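Local coordinates for OBG-type G domain-containing protein (Pyrococcus horikoshii, PDB 2E87) that probably binds GTP through an Obg-type G domain and is captured here with GDP, its cellular role being unknown, at residues N55-R58 with D59-K63; I102-I105 with R106-E110. One frame throughout, in Å; residues are numbered along the deposited sequence.

In the fold
Contacts 1 and 2 are both turns within single helices, and together they illustrate how neighbouring helices of a bundle are fastened to one another. Contact 1 comes first along the chain, on helix 38-67; contact 2 follows on helix 88-117, and their centres are about 12 Å apart. Both fall in the NOG1 N-terminal helical region, away from the GDP pocket. The two turns touch directly: Val-57 CG1 packs 3.4 Å from Ile-105 CD1, the Ile-102 side chain reaches the backbone at Arg-62, and a long, weak ion pair joins Arg-58 to Glu-109. An apolar seam with charged groups beside it thus ties the two helices together within the bundle.

Contact 1: residues N55-R58 with D59-K63; sequences NVVR and DNLRK
With CG anti to its own carbonyl carbon (chi1 -75°), Asn-60 folds its amide back along the helix toward Val-56, while Val-57 holds CG1 anti to the backbone N, an arrangement that sets this methyl alongside the Leu-61 side chain. Val-56 O is gripped twice. Asn-60 N reaches it at 3.2 Å in the ordinary helical bond, and Asn-60 ND2 comes to Val-56 O at 2.7 Å in a nearly straight one (166°). The two donors arrive from opposite faces of the carbonyl plane, and the acceptor lies close to the amide plane of Asn-60, which should restrain that group's rotation. The side chains of Val-56 and Asn-60 run side by side, the methyl CG1 of the valine lying next to the amide nitrogen.

Such i to i+4 pairs recur on successive sides of helix 38-67 in the N-terminal helical bundle. On the apolar side, Val-57 CG1 meets Leu-61 CD1 at 3.7 Å, and both residues also touch Leu-140 of helix 122-142. Arg-58 and Arg-62 point the same way, their guanidinium planes turned 82° apart and their NH2 atoms 4.2 Å from each other. Asp-59 may ease this closeness of like charges a little: its OD1 lies at the edge of the Arg-62 guanidinium, in plane, in a long salt bridge (NH1 of Arg-62 to OD1 of Asp-59, 4.0 Å).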
loop_
_atom_site.group_PDB
_atom_site.type_symbol
_atom_site.label_atom_id
_atom_site.label_comp_id
_atom_site.label_asym_id
_atom_site.label_seq_id
_atom_site.Cartn_x
_atom_site.Cartn_y
_atom_site.Cartn_z
ATOM N N ASN A 55 -5.548 -23.782 20.787
ATOM C CA ASN A 55 -6.567 -22.939 20.179
ATOM C C ASN A 55 -6.373 -21.458 20.342
ATOM O O ASN A 55 -6.629 -20.693 19.418
ATOM C CB ASN A 55 -7.954 -23.304 20.693
ATOM C CG ASN A 55 -8.586 -24.381 19.873
ATOM O OD1 ASN A 55 -8.246 -25.554 20.011
ATOM N ND2 ASN A 55 -9.499 -23.989 18.978
ATOM N N VAL A 56 -5.936 -21.046 21.520
ATOM C CA VAL A 56 -5.735 -19.637 21.760
ATOM C C VAL A 56 -4.609 -19.106 20.887
ATOM O O VAL A 56 -4.733 -18.045 20.293
ATOM C CB VAL A 56 -5.450 -19.386 23.250
ATOM C CG1 VAL A 56 -4.956 -17.970 23.471
ATOM C CG2 VAL A 56 -6.725 -19.615 24.029
ATOM N N VAL A 57 -3.518 -19.856 20.792
ATOM C CA VAL A 57 -2.397 -19.421 19.971
ATOM C C VAL A 57 -2.785 -19.394 18.497
ATOM O O VAL A 57 -2.556 -18.404 17.804
ATOM C CB VAL A 57 -1.179 -20.347 20.140
ATOM C CG1 VAL A 57 -0.149 -20.037 19.071
ATOM C CG2 VAL A 57 -0.587 -20.179 21.523
ATOM N N ARG A 58 -3.381 -20.482 18.020
ATOM C CA ARG A 58 -3.751 -20.563 16.623
ATOM C C ARG A 58 -4.803 -19.540 16.241
ATOM O O ARG A 58 -4.769 -19.002 15.145
ATOM C CB ARG A 58 -4.194 -21.984 16.285
ATOM C CG ARG A 58 -3.015 -22.960 16.177
ATOM C CD ARG A 58 -3.433 -24.396 16.466
ATOM N NE ARG A 58 -4.554 -24.780 15.633
ATOM C CZ ARG A 58 -5.730 -25.173 16.095
ATOM N NH1 ARG A 58 -5.950 -25.247 17.399
ATOM N NH2 ARG A 58 -6.696 -25.471 15.242
ATOM N N ASP A 59 -5.716 -19.233 17.154
ATOM C CA ASP A 59 -6.739 -18.255 16.843
ATOM C C ASP A 59 -6.151 -16.864 16.688
ATOM O O ASP A 59 -6.479 -16.168 15.729
ATOM C CB ASP A 59 -7.827 -18.246 17.912
ATOM C CG ASP A 59 -8.695 -19.495 17.866
ATOM O OD1 ASP A 59 -8.590 -20.279 16.888
ATOM O OD2 ASP A 59 -9.488 -19.685 18.813
ATOM N N ASN A 60 -5.278 -16.453 17.607
ATOM C CA ASN A 60 -4.685 -15.124 17.496
ATOM C C ASN A 60 -3.800 -15.027 16.248
ATOM O O ASN A 60 -3.930 -14.084 15.460
ATOM C CB ASN A 60 -3.899 -14.760 18.764
ATOM C CG ASN A 60 -4.818 -14.389 19.950
ATOM O OD1 ASN A 60 -5.190 -13.228 20.131
ATOM N ND2 ASN A 60 -5.194 -15.389 20.746
ATOM N N LEU A 61 -2.931 -16.012 16.032
ATOM C CA LEU A 61 -2.076 -15.956 14.856
ATOM C C LEU A 61 -2.881 -15.955 13.557
ATOM O O LEU A 61 -2.619 -15.149 12.665
ATOM C CB LEU A 61 -1.090 -17.122 14.851
ATOM C CG LEU A 61 -0.044 -17.102 15.969
ATOM C CD1 LEU A 61 0.709 -18.404 15.905
ATOM C CD2 LEU A 61 0.913 -15.896 15.830
ATOM N N ARG A 62 -3.862 -16.847 13.457
ATOM C CA ARG A 62 -4.679 -16.954 12.260
ATOM C C ARG A 62 -5.404 -15.657 11.927
ATOM O O ARG A 62 -5.685 -15.385 10.757
ATOM C CB ARG A 62 -5.693 -18.083 12.418
ATOM C CG ARG A 62 -6.432 -18.427 11.145
ATOM C CD ARG A 62 -7.359 -19.607 11.367
ATOM N NE ARG A 62 -6.660 -20.891 11.261
ATOM C CZ ARG A 62 -6.537 -21.768 12.253
ATOM N NH1 ARG A 62 -7.065 -21.497 13.445
ATOM N NH2 ARG A 62 -5.902 -22.922 12.047
ATOM N N LYS A 63 -5.710 -14.868 12.955
ATOM C CA LYS A 63 -6.387 -13.586 12.777
ATOM C C LYS A 63 -5.499 -12.644 11.977
ATOM O O LYS A 63 -5.994 -11.817 11.215
ATOM C CB LYS A 63 -6.708 -12.952 14.140
ATOM C CG LYS A 63 -7.083 -11.472 14.065
ATOM C CD LYS A 63 -7.299 -10.819 15.444
ATOM C CE LYS A 63 -8.673 -11.133 16.049
ATOM N NZ LYS A 63 -8.956 -10.357 17.309
#

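Contact 2: residues I102-I105 with R106-E110; sequences IRII and RELEE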
loop_
_atom_site.group_PDB
_atom_site.type_symbol
_atom_site.label_atom_id
_atom_site.label_comp_id
_atom_site.label_asym_id
_atom_site.label_seq_id
_atom_site.Cartn_x
_atom_site.Cartn_y
_atom_site.Cartn_z
ATOM N N ILE A 102 1.394 -21.924 13.055
ATOM C CA ILE A 102 0.034 -22.419 13.217
ATOM C C ILE A 102 -0.010 -23.899 12.891
ATOM O O ILE A 102 -0.643 -24.690 13.590
ATOM C CB ILE A 102 -0.940 -21.686 12.280
ATOM C CG1 ILE A 102 -1.082 -20.239 12.726
ATOM C CG2 ILE A 102 -2.285 -22.379 12.276
ATOM C CD1 ILE A 102 -1.982 -19.412 11.857
ATOM N N ARG A 103 0.692 -24.268 11.830
ATOM C CA ARG A 103 0.723 -25.653 11.374
ATOM C C ARG A 103 1.423 -26.597 12.354
ATOM O O ARG A 103 0.889 -27.647 12.684
ATOM C CB ARG A 103 1.383 -25.719 9.987
ATOM C CG ARG A 103 0.687 -26.615 8.970
ATOM C CD ARG A 103 0.533 -25.930 7.598
ATOM N NE ARG A 103 1.735 -25.215 7.168
ATOM C CZ ARG A 103 2.953 -25.751 7.078
ATOM N NH1 ARG A 103 3.150 -27.027 7.390
ATOM N NH2 ARG A 103 3.984 -25.002 6.688
ATOM N N ILE A 104 2.606 -26.233 12.828
ATOM C CA ILE A 104 3.327 -27.089 13.763
ATOM C C ILE A 104 2.591 -27.240 15.100
ATOM O O ILE A 104 2.643 -28.296 15.736
ATOM C CB ILE A 104 4.709 -26.529 14.071
ATOM C CG1 ILE A 104 5.302 -25.904 12.814
ATOM C CG2 ILE A 104 5.603 -27.638 14.579
ATOM C CD1 ILE A 104 5.279 -26.828 11.598
ATOM N N ILE A 105 1.918 -26.178 15.531
ATOM C CA ILE A 105 1.197 -26.214 16.797
ATOM C C ILE A 105 -0.012 -27.135 16.734
ATOM O O ILE A 105 -0.330 -27.823 17.706
ATOM C CB ILE A 105 0.782 -24.794 17.219
ATOM C CG1 ILE A 105 2.025 -24.059 17.730
ATOM C CG2 ILE A 105 -0.303 -24.836 18.274
ATOM C CD1 ILE A 105 1.813 -22.594 17.942
ATOM N N ARG A 106 -0.676 -27.146 15.585
ATOM C CA ARG A 106 -1.828 -28.008 15.378
ATOM C C ARG A 106 -1.343 -29.456 15.425
ATOM O O ARG A 106 -1.954 -30.326 16.046
ATOM C CB ARG A 106 -2.460 -27.717 14.016
ATOM C CG ARG A 106 -3.562 -28.684 13.658
ATOM C CD ARG A 106 -4.693 -28.608 14.670
ATOM N NE ARG A 106 -5.328 -29.906 14.876
ATOM C CZ ARG A 106 -6.422 -30.094 15.604
ATOM N NH1 ARG A 106 -7.013 -29.060 16.196
ATOM N NH2 ARG A 106 -6.920 -31.315 15.749
ATOM N N GLU A 107 -0.223 -29.698 14.763
ATOM C CA GLU A 107 0.368 -31.024 14.715
ATOM C C GLU A 107 0.820 -31.446 16.115
ATOM O O GLU A 107 0.611 -32.583 16.534
ATOM C CB GLU A 107 1.556 -31.008 13.754
ATOM C CG GLU A 107 2.215 -32.341 13.515
ATOM C CD GLU A 107 3.515 -32.188 12.741
ATOM O OE1 GLU A 107 3.543 -31.370 11.789
ATOM O OE2 GLU A 107 4.502 -32.883 13.079
ATOM N N LEU A 108 1.441 -30.530 16.844
ATOM C CA LEU A 108 1.897 -30.862 18.184
ATOM C C LEU A 108 0.700 -31.183 19.074
ATOM O O LEU A 108 0.746 -32.118 19.855
ATOM C CB LEU A 108 2.714 -29.710 18.776
ATOM C CG LEU A 108 4.088 -29.516 18.129
ATOM C CD1 LEU A 108 4.748 -28.231 18.642
ATOM C CD2 LEU A 108 4.953 -30.732 18.437
ATOM N N GLU A 109 -0.368 -30.408 18.944
ATOM C CA GLU A 109 -1.569 -30.630 19.737
ATOM C C GLU A 109 -2.103 -32.042 19.540
ATOM O O GLU A 109 -2.313 -32.780 20.498
ATOM C CB GLU A 109 -2.668 -29.640 19.353
ATOM C CG GLU A 109 -4.028 -30.022 19.913
ATOM C CD GLU A 109 -5.153 -29.127 19.430
ATOM O OE1 GLU A 109 -4.984 -28.432 18.411
ATOM O OE2 GLU A 109 -6.220 -29.129 20.063
ATOM N N GLU A 110 -2.328 -32.408 18.284
ATOM C CA GLU A 110 -2.832 -33.724 17.963
ATOM C C GLU A 110 -1.869 -34.781 18.491
ATOM O O GLU A 110 -2.289 -35.788 19.054
ATOM C CB GLU A 110 -3.012 -33.845 16.453
ATOM C CG GLU A 110 -3.325 -35.245 15.977
ATOM C CD GLU A 110 -3.873 -35.264 14.563
ATOM O OE1 GLU A 110 -5.050 -34.875 14.370
ATOM O OE2 GLU A 110 -3.123 -35.662 13.647
#
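Arg-106 meets the preceding turn through its backbone N, bonded to Ile-102 O at 3.2 Å, and through CB, which rests against the carbonyl oxygens of Ile-102 and Arg-103. Glu-107 follows in the same manner, N to Arg-103 O, with its CB near the oxygens of Arg-103 and Ile-104. At Leu-108 the side chain joins in. Its CG stands anti to the carbonyl carbon (chi1 -71°), which brings CG to 3.1 Å from Ile-104 O, while CD1 touches Ile-104 CG2 at 4.2 Å as the two side chains cross obliquely. The backbone N of Leu-108 bonds the same Ile-104 O at 2.8 Å. Since Leu-108 also lies on Phe-132 and Arg-135 of helix 122-142, an alanine here would probably deprive Ile-104 CG2 of its apolar neighbour and open a gap against that helix. Glu-109 closes the set, its N hydrogen-bonded to Ile-105 O at 2.9 Å and its CB against that same oxygen. Its extended side chain carries OE1 to 3.1 Å from Arg-106 NH1, but far off that guanidinium's plane with no N-H aimed at it, a purely electrostatic link; the hydrogen bond of Glu-109 OE1 is made to Ser-54 on helix 38-67. The buried carboxylate of Glu-109 faces helix 38-67, where attraction to Arg-106 and the hydrogen bond to Ser-54 would probably favour its ionised form.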